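Local atomic coordinates of Mono(ADP-ribosyl)transferase SpvB (Salmonella typhimurium, PDB entry 2GWM), a protein that probably transfers ADP-ribose from NAD+ to an arginine of host actin through this C-terminal catalytic domain, so blocking actin polymerization. Residues 84-89 / 119-124; 108-113 / 153-158; 157-162 / 192-197; 172-177 / 188-193. All blocks are in the same frame, centred on the assembly; numbering follows the deposited sequence.

Interaction 1: 84-89 / 119-124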
# COMPACT_ATOMS: atom_id res chain seq x y z
N LYS A 84 7.28 2.12 -8.96
CA LYS A 84 8.23 2.84 -9.72
C LYS A 84 9.26 3.29 -8.73
O LYS A 84 8.98 4.20 -7.90
CB LYS A 84 7.54 4.03 -10.36
CG LYS A 84 8.37 4.71 -11.34
CD LYS A 84 7.62 5.85 -11.98
CE LYS A 84 8.31 6.28 -13.25
NZ LYS A 84 9.82 6.34 -13.13
N LEU A 85 10.43 2.66 -8.73
CA LEU A 85 11.53 3.06 -7.87
C LEU A 85 12.68 3.75 -8.54
O LEU A 85 13.56 4.24 -7.85
CB LEU A 85 12.12 1.87 -7.11
CG LEU A 85 11.27 1.16 -6.08
CD1 LEU A 85 12.13 0.03 -5.45
CD2 LEU A 85 10.74 2.13 -5.04
N ASP A 86 12.68 3.85 -9.87
CA ASP A 86 13.83 4.39 -10.57
C ASP A 86 13.77 5.89 -10.83
O ASP A 86 14.59 6.40 -11.60
CB ASP A 86 14.06 3.62 -11.88
CG ASP A 86 14.54 2.23 -11.63
OD1 ASP A 86 15.42 2.06 -10.81
OD2 ASP A 86 14.06 1.29 -12.27
N LYS A 87 12.89 6.59 -10.12
CA LYS A 87 12.85 8.07 -10.16
C LYS A 87 14.06 8.64 -9.40
O LYS A 87 14.33 8.21 -8.28
CB LYS A 87 11.58 8.59 -9.49
CG LYS A 87 10.27 7.94 -9.95
CD LYS A 87 9.01 8.76 -9.70
CE LYS A 87 8.96 9.38 -8.31
NZ LYS A 87 7.97 10.52 -8.22
N PRO A 88 14.76 9.62 -9.99
CA PRO A 88 15.75 10.38 -9.22
C PRO A 88 15.38 10.65 -7.76
O PRO A 88 16.16 10.33 -6.87
CB PRO A 88 15.86 11.68 -10.00
CG PRO A 88 15.77 11.18 -11.44
CD PRO A 88 14.74 10.08 -11.40
N ALA A 89 14.18 11.17 -7.51
CA ALA A 89 13.73 11.51 -6.15
C ALA A 89 13.59 10.36 -5.18
O ALA A 89 13.53 10.56 -3.96
CB ALA A 89 12.40 12.24 -6.21
N ILE A 119 2.61 -4.12 -13.92
CA ILE A 119 4.01 -3.96 -14.38
C ILE A 119 4.51 -2.54 -14.14
O ILE A 119 3.77 -1.56 -14.35
CB ILE A 119 4.08 -4.33 -15.83
CG1 ILE A 119 3.81 -5.84 -16.04
CG2 ILE A 119 5.46 -3.90 -16.44
CD1 ILE A 119 3.58 -6.25 -17.45
N ASN A 120 5.73 -2.45 -13.63
CA ASN A 120 6.44 -1.24 -13.40
C ASN A 120 7.92 -1.56 -13.35
O ASN A 120 8.30 -2.72 -13.58
CB ASN A 120 5.99 -0.62 -12.07
CG ASN A 120 5.97 0.87 -12.08
OD1 ASN A 120 6.86 1.53 -12.63
ND2 ASN A 120 4.90 1.45 -11.44
N ASP A 121 8.77 -0.58 -13.06
CA ASP A 121 10.20 -0.89 -13.02
C ASP A 121 10.59 -1.93 -11.97
O ASP A 121 11.55 -2.67 -12.15
CB ASP A 121 11.10 0.36 -13.00
CG ASP A 121 11.08 1.20 -11.70
OD1 ASP A 121 11.14 0.61 -10.61
OD2 ASP A 121 11.03 2.48 -11.82
N THR A 122 9.81 -2.00 -10.91
CA THR A 122 10.05 -2.92 -9.82
C THR A 122 8.80 -3.74 -9.54
O THR A 122 7.70 -3.18 -9.38
CB THR A 122 10.43 -2.12 -8.56
OG1 THR A 122 11.57 -1.35 -8.82
CG2 THR A 122 10.67 -3.02 -7.40
N ILE A 123 8.93 -5.05 -9.45
CA ILE A 123 7.88 -5.92 -9.01
C ILE A 123 8.27 -6.45 -7.66
O ILE A 123 9.34 -7.03 -7.46
CB ILE A 123 7.68 -7.14 -9.94
CG1 ILE A 123 7.51 -6.73 -11.40
CG2 ILE A 123 6.50 -7.99 -9.50
CD1 ILE A 123 6.45 -5.72 -11.65
N LEU A 124 7.41 -6.20 -6.68
CA LEU A 124 7.57 -6.79 -5.34
C LEU A 124 6.78 -8.08 -5.21
O LEU A 124 5.58 -8.14 -5.51
CB LEU A 124 7.03 -5.82 -4.29
CG LEU A 124 7.62 -4.45 -4.31
CD1 LEU A 124 7.06 -3.59 -3.16
CD2 LEU A 124 9.11 -4.39 -4.31
O HOH W 1 10.36 3.88 -13.91
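D121 meets the turn at L85 and D86 with both carboxylate oxygens, a worked example of an acid organising the backbone of a loop. Two backbone amides supply the direct hydrogen bonds. L85 N reaches OD1 of D121 at 2.9 Å, nearly straight at 168°, using the syn lone pair. D86 N meets OD2 of D121 at 2.9 Å, also on the syn side of that oxygen but 34° out of the carboxylate plane. CG of D121 stands between its own backbone N and carbonyl carbon (chi1 70°), which turns the carboxylate across to these amides. Within 119-124, T122 OG1 donates to D121 OD1 at 2.7 Å, so that oxygen takes two donors, while the D121 amide bonds to N120 OD1.

Charge adds a second layer. A water accepts from K84 NZ and donates to D121 OD2, linking opposite charges that lie beyond direct bonding, NZ of K84 standing 4.3 Å from OD2 of D121. OD2 of D86 comes to 3.3 Å from OD2 of D121 without a bond; D86 has its salt bridge with R192 instead.

Apolar contact is slight: L85 CD1 rests 3.9 Å from T122 CG2, and L85 continues onto helix 91-97. The chemistry implies that amides, hydroxyl and lysine-held water, together with R192, probably offset the cost of two adjoining carboxylates, whose proximity could otherwise raise a pKa.

Interaction 2: 108-113 / 153-158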
# COMPACT_ATOMS: atom_id res chain seq x y z
N ALA A 108 2.72 4.24 5.57
CA ALA A 108 1.42 4.46 4.99
C ALA A 108 0.61 3.14 5.03
O ALA A 108 1.15 2.05 5.26
CB ALA A 108 1.59 4.92 3.54
N PHE A 109 -0.66 3.23 4.66
CA PHE A 109 -1.40 2.02 4.31
C PHE A 109 -0.68 1.42 3.09
O PHE A 109 -0.21 2.16 2.23
CB PHE A 109 -2.83 2.34 4.00
CG PHE A 109 -3.68 2.67 5.20
CD1 PHE A 109 -4.41 1.69 5.82
CD2 PHE A 109 -3.72 3.93 5.73
CE1 PHE A 109 -5.21 1.98 6.90
CE2 PHE A 109 -4.50 4.23 6.83
CZ PHE A 109 -5.18 3.25 7.43
N MET A 110 -0.58 0.12 3.05
CA MET A 110 0.17 -0.58 1.97
C MET A 110 -0.80 -1.41 1.14
O MET A 110 -1.42 -2.32 1.65
CB MET A 110 1.29 -1.44 2.53
CG MET A 110 2.17 -2.05 1.40
SD MET A 110 3.44 -3.11 2.11
CE MET A 110 2.59 -4.58 2.52
N SER A 111 -0.97 -1.05 -0.13
CA SER A 111 -1.86 -1.75 -1.02
C SER A 111 -1.11 -2.80 -1.85
O SER A 111 -0.04 -2.50 -2.38
CB SER A 111 -2.51 -0.76 -1.97
OG SER A 111 -3.35 -1.40 -2.88
N THR A 112 -1.69 -3.97 -1.95
CA THR A 112 -1.09 -5.12 -2.66
C THR A 112 -2.22 -5.90 -3.35
O THR A 112 -3.38 -5.65 -3.09
CB THR A 112 -0.37 -6.08 -1.70
OG1 THR A 112 -1.30 -6.81 -0.90
CG2 THR A 112 0.64 -5.38 -0.85
N SER A 113 -1.87 -6.83 -4.25
CA SER A 113 -2.85 -7.71 -4.86
C SER A 113 -2.50 -9.16 -4.60
O SER A 113 -1.32 -9.52 -4.71
CB SER A 113 -2.90 -7.46 -6.35
OG SER A 113 -3.60 -8.54 -6.95
N PRO A 153 -1.02 1.03 8.40
CA PRO A 153 0.29 1.69 8.54
C PRO A 153 1.30 0.91 9.36
O PRO A 153 0.92 0.21 10.30
CB PRO A 153 -0.06 3.02 9.22
CG PRO A 153 -1.41 3.27 8.83
CD PRO A 153 -2.10 1.94 8.82
N ASN A 154 2.59 1.07 9.00
CA ASN A 154 3.74 0.56 9.71
C ASN A 154 3.98 -0.92 9.48
O ASN A 154 4.54 -1.59 10.34
CB ASN A 154 3.73 0.87 11.19
CG ASN A 154 3.51 2.32 11.44
OD1 ASN A 154 4.15 3.16 10.81
ND2 ASN A 154 2.57 2.63 12.37
N THR A 155 3.64 -1.41 8.29
CA THR A 155 4.08 -2.77 7.92
C THR A 155 5.59 -2.83 7.87
O THR A 155 6.24 -1.98 7.29
CB THR A 155 3.53 -3.18 6.55
OG1 THR A 155 2.10 -3.01 6.47
CG2 THR A 155 3.83 -4.62 6.26
N LYS A 156 6.15 -3.86 8.50
CA LYS A 156 7.57 -4.12 8.47
C LYS A 156 7.85 -5.25 7.47
O LYS A 156 7.24 -6.30 7.53
CB LYS A 156 8.06 -4.56 9.82
CG LYS A 156 9.52 -4.47 10.04
CD LYS A 156 9.88 -4.88 11.44
CE LYS A 156 9.55 -3.84 12.50
NZ LYS A 156 9.87 -4.36 13.93
N LEU A 157 8.81 -4.99 6.62
CA LEU A 157 9.24 -5.99 5.66
C LEU A 157 10.72 -6.14 5.56
O LEU A 157 11.48 -5.19 5.61
CB LEU A 157 8.77 -5.61 4.32
CG LEU A 157 7.27 -5.27 4.20
CD1 LEU A 157 7.23 -3.83 4.16
CD2 LEU A 157 6.65 -5.85 2.98
N LYS A 158 11.08 -7.37 5.32
CA LYS A 158 12.48 -7.75 5.12
C LYS A 158 12.75 -7.97 3.63
O LYS A 158 11.96 -8.58 2.94
CB LYS A 158 12.76 -9.03 5.85
CG LYS A 158 14.14 -9.43 5.65
CD LYS A 158 14.49 -10.69 6.33
CE LYS A 158 16.03 -10.90 6.26
NZ LYS A 158 16.50 -12.10 7.01
O HOH W 2 2.05 -0.32 6.02
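P153 lies over the ring of F109, and this is where the contact packs tightly. Its CD sits 3.6 Å from the centroid of the F109 ring and only 10° off the ring normal, a CH-pi contact placed almost squarely on one face. CG of the proline leans toward the CD2-CE2 side of the ring. F109 leaves its backbone pointing away from 153-158, yet with CG beside the backbone N (chi1 -74°) its ring comes alongside the proline, and the two side chains point the same way. Next to them the CA of P153 directs its hydrogen at A108 O, 3.4 Å from CA to O and 169° at the hydrogen. Helix 3-24 closes round this end, with Y11 meeting the F109 ring and L23 touching P153.

Beyond this point the chains separate and no hydrogen bond joins them directly. A water bridges them, 2.6 Å from A108 O and accepting from T155 N at 3.0 Å. The methyl CE of M110, carried out on a chain that bends at its last torsion, touches T155 CG2 at 3.9 Å and comes more loosely to L157 CD2, while N154 is exposed.

N154 and T155 both face D106 of strand 103-106, a G1 beta bulge. Strand 110-112, in the smaller sheet, carries S111, predicted to be catalytic, within the S-T-S motif of arginine-specific ADP-ribosyltransferases.

Interaction 3: 157-162 / 192-197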
# COMPACT_ATOMS: atom_id res chain seq x y z
N LEU A 157 8.81 -4.99 6.62
CA LEU A 157 9.24 -5.99 5.66
C LEU A 157 10.72 -6.14 5.56
O LEU A 157 11.48 -5.19 5.61
CB LEU A 157 8.77 -5.61 4.32
CG LEU A 157 7.27 -5.27 4.20
CD1 LEU A 157 7.23 -3.83 4.16
CD2 LEU A 157 6.65 -5.85 2.98
N LYS A 158 11.08 -7.37 5.32
CA LYS A 158 12.48 -7.75 5.12
C LYS A 158 12.75 -7.97 3.63
O LYS A 158 11.96 -8.58 2.94
CB LYS A 158 12.76 -9.03 5.85
CG LYS A 158 14.14 -9.43 5.65
CD LYS A 158 14.49 -10.69 6.33
CE LYS A 158 16.03 -10.90 6.26
NZ LYS A 158 16.50 -12.10 7.01
N ILE A 159 13.86 -7.39 3.17
CA ILE A 159 14.33 -7.56 1.79
C ILE A 159 15.13 -8.81 1.78
O ILE A 159 16.23 -8.88 2.37
CB ILE A 159 15.27 -6.38 1.39
CG1 ILE A 159 14.61 -5.00 1.62
CG2 ILE A 159 15.75 -6.56 -0.02
CD1 ILE A 159 13.31 -4.85 1.01
N GLU A 160 14.61 -9.84 1.10
CA GLU A 160 15.28 -11.14 1.09
C GLU A 160 16.21 -11.33 -0.12
O GLU A 160 17.33 -11.80 0.02
CB GLU A 160 14.21 -12.23 1.18
CG GLU A 160 13.47 -12.16 2.49
CD GLU A 160 12.66 -13.40 2.79
OE1 GLU A 160 11.99 -13.93 1.85
OE2 GLU A 160 12.66 -13.78 3.98
N SER A 161 15.74 -11.00 -1.31
CA SER A 161 16.62 -11.00 -2.49
C SER A 161 16.13 -10.06 -3.55
O SER A 161 14.95 -9.69 -3.58
CB SER A 161 16.73 -12.41 -3.06
OG SER A 161 15.52 -12.96 -3.52
N ILE A 162 17.06 -9.68 -4.43
CA ILE A 162 16.80 -8.79 -5.53
C ILE A 162 17.25 -9.53 -6.78
O ILE A 162 18.36 -10.12 -6.78
CB ILE A 162 17.51 -7.41 -5.42
CG1 ILE A 162 17.16 -6.69 -4.10
CG2 ILE A 162 17.15 -6.55 -6.65
CD1 ILE A 162 18.08 -6.88 -2.97
N ARG A 192 13.67 -5.00 -12.08
CA ARG A 192 13.99 -5.87 -10.99
C ARG A 192 12.75 -6.45 -10.36
O ARG A 192 11.64 -5.88 -10.43
CB ARG A 192 14.80 -5.10 -9.95
CG ARG A 192 13.90 -4.09 -9.24
CD ARG A 192 14.70 -3.22 -8.28
NE ARG A 192 15.71 -2.35 -8.90
CZ ARG A 192 15.46 -1.21 -9.54
NH1 ARG A 192 14.20 -0.84 -9.75
NH2 ARG A 192 16.46 -0.46 -10.03
N ILE A 193 12.94 -7.61 -9.76
CA ILE A 193 12.06 -8.21 -8.80
C ILE A 193 12.71 -8.13 -7.46
O ILE A 193 13.87 -8.44 -7.31
CB ILE A 193 11.72 -9.72 -9.17
CG1 ILE A 193 11.11 -9.83 -10.56
CG2 ILE A 193 10.86 -10.39 -8.06
CD1 ILE A 193 11.23 -11.25 -11.10
N ILE A 194 11.90 -7.76 -6.46
CA ILE A 194 12.37 -7.75 -5.10
C ILE A 194 11.48 -8.71 -4.36
O ILE A 194 10.28 -8.53 -4.28
CB ILE A 194 12.32 -6.39 -4.43
CG1 ILE A 194 13.08 -5.37 -5.25
CG2 ILE A 194 12.92 -6.51 -3.02
CD1 ILE A 194 13.06 -3.98 -4.66
N ASN A 195 12.11 -9.74 -3.79
CA ASN A 195 11.46 -10.75 -2.94
C ASN A 195 11.57 -10.25 -1.51
O ASN A 195 12.67 -10.06 -0.99
CB ASN A 195 12.13 -12.11 -3.12
CG ASN A 195 12.05 -12.61 -4.52
OD1 ASN A 195 13.11 -12.85 -5.20
ND2 ASN A 195 10.84 -12.85 -4.96
N MET A 196 10.42 -10.09 -0.89
CA MET A 196 10.29 -9.48 0.44
C MET A 196 9.46 -10.36 1.32
O MET A 196 8.71 -11.21 0.84
CB MET A 196 9.48 -8.15 0.37
CG MET A 196 10.00 -7.18 -0.52
SD MET A 196 9.07 -5.70 -0.34
CE MET A 196 10.35 -4.55 -0.56
N ARG A 197 9.50 -10.09 2.64
CA ARG A 197 8.68 -10.82 3.58
C ARG A 197 8.14 -9.87 4.63
O ARG A 197 8.91 -9.09 5.19
CB ARG A 197 9.49 -11.92 4.27
CG ARG A 197 8.69 -12.79 5.19
CD ARG A 197 9.48 -14.03 5.68
NE ARG A 197 10.06 -14.73 4.58
CZ ARG A 197 9.44 -15.59 3.79
NH1 ARG A 197 8.21 -16.00 4.04
NH2 ARG A 197 10.10 -16.00 2.72
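Strands 157-162 and 192-197 run antiparallel, K158 pairing with R197 as a hydrogen-bonded pair and I162 with I194 as a non-hydrogen-bonded one, with a one-residue slip between them. The slip is a classic beta bulge: E160 N donates to N195 O at 2.9 Å. S161 N donates to the same N195 O at 3.2 Å, and the N195 amide returns a bond to S161 O. The axes make an angle of 140°.

At the bulge the E160 side chain points toward the other strand, where R197 grips it side-on, with NE to OE2 of E160 at 2.8 Å in the guanidinium plane and NH2 to OE1 of E160 at 2.9 Å, OE1 lying tilted from that plane. Carboxylate and guanidinium are thus twisted, 51° apart, instead of lying flat together. R197 stretches out with CG anti to its backbone N (chi1 -176°) and then bends at its third torsion; NH1 has a further salt bridge with E129.

On the apolar face I159 and M196 lie side by side, CD1 of I159 tight against CE of M196 at 3.4 Å, and I159 CG2 meets I194 CG2 at 4.1 Å.

Strand 192-198 sits between 155-164 and 122-127 in the mixed sheet. Y97 of helix 91-97 packs on I194 and M196, whereas Q173 of helix 168-175 touches N195 on the other face.

Interaction 4: 172-177 / 188-193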
# COMPACT_ATOMS: atom_id res chain seq x y z
N SER A 172 12.81 -16.67 -15.31
CA SER A 172 12.06 -17.74 -14.66
C SER A 172 11.25 -17.17 -13.52
O SER A 172 10.06 -17.47 -13.42
CB SER A 172 13.01 -18.78 -14.11
OG SER A 172 12.33 -19.89 -13.58
N GLN A 173 11.88 -16.33 -12.67
CA GLN A 173 11.08 -15.78 -11.55
C GLN A 173 9.93 -14.98 -12.05
O GLN A 173 8.81 -15.03 -11.54
CB GLN A 173 11.98 -15.01 -10.62
CG GLN A 173 12.95 -15.88 -9.83
CD GLN A 173 13.51 -15.20 -8.60
OE1 GLN A 173 12.82 -14.44 -7.92
NE2 GLN A 173 14.76 -15.47 -8.32
N LEU A 174 10.18 -14.17 -13.06
CA LEU A 174 9.13 -13.35 -13.61
C LEU A 174 8.00 -14.18 -14.18
O LEU A 174 6.83 -13.88 -14.02
CB LEU A 174 9.70 -12.41 -14.68
CG LEU A 174 8.80 -11.30 -15.15
CD1 LEU A 174 8.40 -10.42 -14.04
CD2 LEU A 174 9.45 -10.54 -16.24
N SER A 175 8.34 -15.30 -14.83
CA SER A 175 7.36 -16.15 -15.45
C SER A 175 6.44 -16.83 -14.43
O SER A 175 5.38 -17.28 -14.79
CB SER A 175 8.08 -17.23 -16.26
OG SER A 175 8.59 -18.26 -15.46
N LYS A 176 6.90 -16.88 -13.19
CA LYS A 176 6.16 -17.52 -12.09
C LYS A 176 5.39 -16.51 -11.27
O LYS A 176 4.74 -16.86 -10.29
CB LYS A 176 7.12 -18.40 -11.24
CG LYS A 176 7.76 -19.48 -12.11
CD LYS A 176 8.41 -20.56 -11.35
CE LYS A 176 9.01 -21.60 -12.27
NZ LYS A 176 9.15 -22.88 -11.50
N LEU A 177 5.43 -15.24 -11.70
CA LEU A 177 4.51 -14.19 -11.17
C LEU A 177 3.31 -14.03 -12.13
O LEU A 177 3.42 -14.23 -13.30
CB LEU A 177 5.29 -12.88 -10.94
CG LEU A 177 6.51 -12.97 -10.01
CD1 LEU A 177 7.26 -11.68 -9.92
CD2 LEU A 177 6.18 -13.45 -8.63
N ASN A 188 9.14 -5.68 -20.75
CA ASN A 188 10.48 -5.17 -21.00
C ASN A 188 10.83 -3.95 -20.15
O ASN A 188 11.99 -3.58 -20.02
CB ASN A 188 10.73 -4.88 -22.46
CG ASN A 188 10.62 -6.13 -23.35
OD1 ASN A 188 10.03 -6.08 -24.44
ND2 ASN A 188 11.09 -7.22 -22.87
N ARG A 189 9.79 -3.32 -19.56
CA ARG A 189 9.96 -2.19 -18.65
C ARG A 189 10.52 -2.58 -17.28
O ARG A 189 10.98 -1.74 -16.54
CB ARG A 189 8.60 -1.54 -18.34
CG ARG A 189 7.94 -0.93 -19.56
CD ARG A 189 6.47 -0.44 -19.28
NE ARG A 189 6.46 0.44 -18.13
CZ ARG A 189 5.54 0.50 -17.15
NH1 ARG A 189 4.46 -0.28 -17.11
NH2 ARG A 189 5.74 1.39 -16.17
N ILE A 190 10.51 -3.87 -16.96
CA ILE A 190 10.85 -4.31 -15.63
C ILE A 190 12.33 -4.34 -15.43
O ILE A 190 13.04 -5.01 -16.22
CB ILE A 190 10.21 -5.67 -15.29
CG1 ILE A 190 8.68 -5.60 -15.43
CG2 ILE A 190 10.60 -6.16 -13.91
CD1 ILE A 190 8.04 -6.94 -15.38
N LYS A 191 12.79 -3.69 -14.36
CA LYS A 191 14.19 -3.66 -14.04
C LYS A 191 14.59 -4.66 -12.98
O LYS A 191 15.70 -5.20 -12.97
CB LYS A 191 14.57 -2.27 -13.56
CG LYS A 191 16.05 -2.08 -13.34
CD LYS A 191 16.41 -0.66 -13.82
CE LYS A 191 17.88 -0.51 -14.08
NZ LYS A 191 18.62 -0.40 -12.80
N ARG A 192 13.67 -5.00 -12.08
CA ARG A 192 13.99 -5.87 -10.99
C ARG A 192 12.75 -6.45 -10.36
O ARG A 192 11.64 -5.88 -10.43
CB ARG A 192 14.80 -5.10 -9.95
CG ARG A 192 13.90 -4.09 -9.24
CD ARG A 192 14.70 -3.22 -8.28
NE ARG A 192 15.71 -2.35 -8.90
CZ ARG A 192 15.46 -1.21 -9.54
NH1 ARG A 192 14.20 -0.84 -9.75
NH2 ARG A 192 16.46 -0.46 -10.03
N ILE A 193 12.94 -7.61 -9.76
CA ILE A 193 12.06 -8.21 -8.80
C ILE A 193 12.71 -8.13 -7.46
O ILE A 193 13.87 -8.44 -7.31
CB ILE A 193 11.72 -9.72 -9.17
CG1 ILE A 193 11.11 -9.83 -10.56
CG2 ILE A 193 10.86 -10.39 -8.06
CD1 ILE A 193 11.23 -11.25 -11.10
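L174 extends with CG anti to the backbone N (chi1 -168°), and I190 holds CG1 anti to its carbonyl carbon (chi1 -58°) with the chain continuing nearly straight; together these torsions bring two methyl groups to meet end-on. CD1 of L174 stands 3.7 Å from CD1 of I190, the two side chains tip to tip, and the second leucine methyl, CD2, lies a little farther from the same I190 CD1. Both leucine methyls thus touch the one isoleucine tip.

The neighbouring isoleucine works differently. CD1 of I193 rests against the helix itself, 3.7 Å from the backbone N of L174 and 3.9 Å from CB of Q173, with L174 CB slightly beyond. L177 then reaches it from the far end of the segment, CD1 of L177 to CD1 of I193 at 4.2 Å. One methyl is therefore met by Q173, L174 and L177, and no hydrogen bond crosses the interface. S175 OG donates to S172 O at 2.6 Å and L177 N bonds to L174 O as the helix ends; Q173 NE2 bonds to D169.

Helix 168-175 thus lies on the sheet at the start of strand 192-198. F170 of the helix also packs on I190 and I193, L177 runs on to I123 and N125 of strand 122-127, and I193 pairs through its backbone with V163 of strand 155-164.

The set illustrates how chemistry follows place in a fold. Interaction 2 lies deepest, its centre about 5 Å from that of the chain, and relies on ring and methyl packing with one bridging water; interactions 1, 3 and 4 are only partly buried and lie farther out. Strand 155-164 serves both interaction 2 and interaction 3, whereas strand 192-198 serves interactions 3 and 4. Interaction 3 is the backbone-paired one, ending in a charged pair; interaction 4 is purely apolar, setting a helix on that same strand; interaction 1 is largely polar. R192, shared by interactions 3 and 4, bonds to D86 and T122 and so joins both to interaction 1.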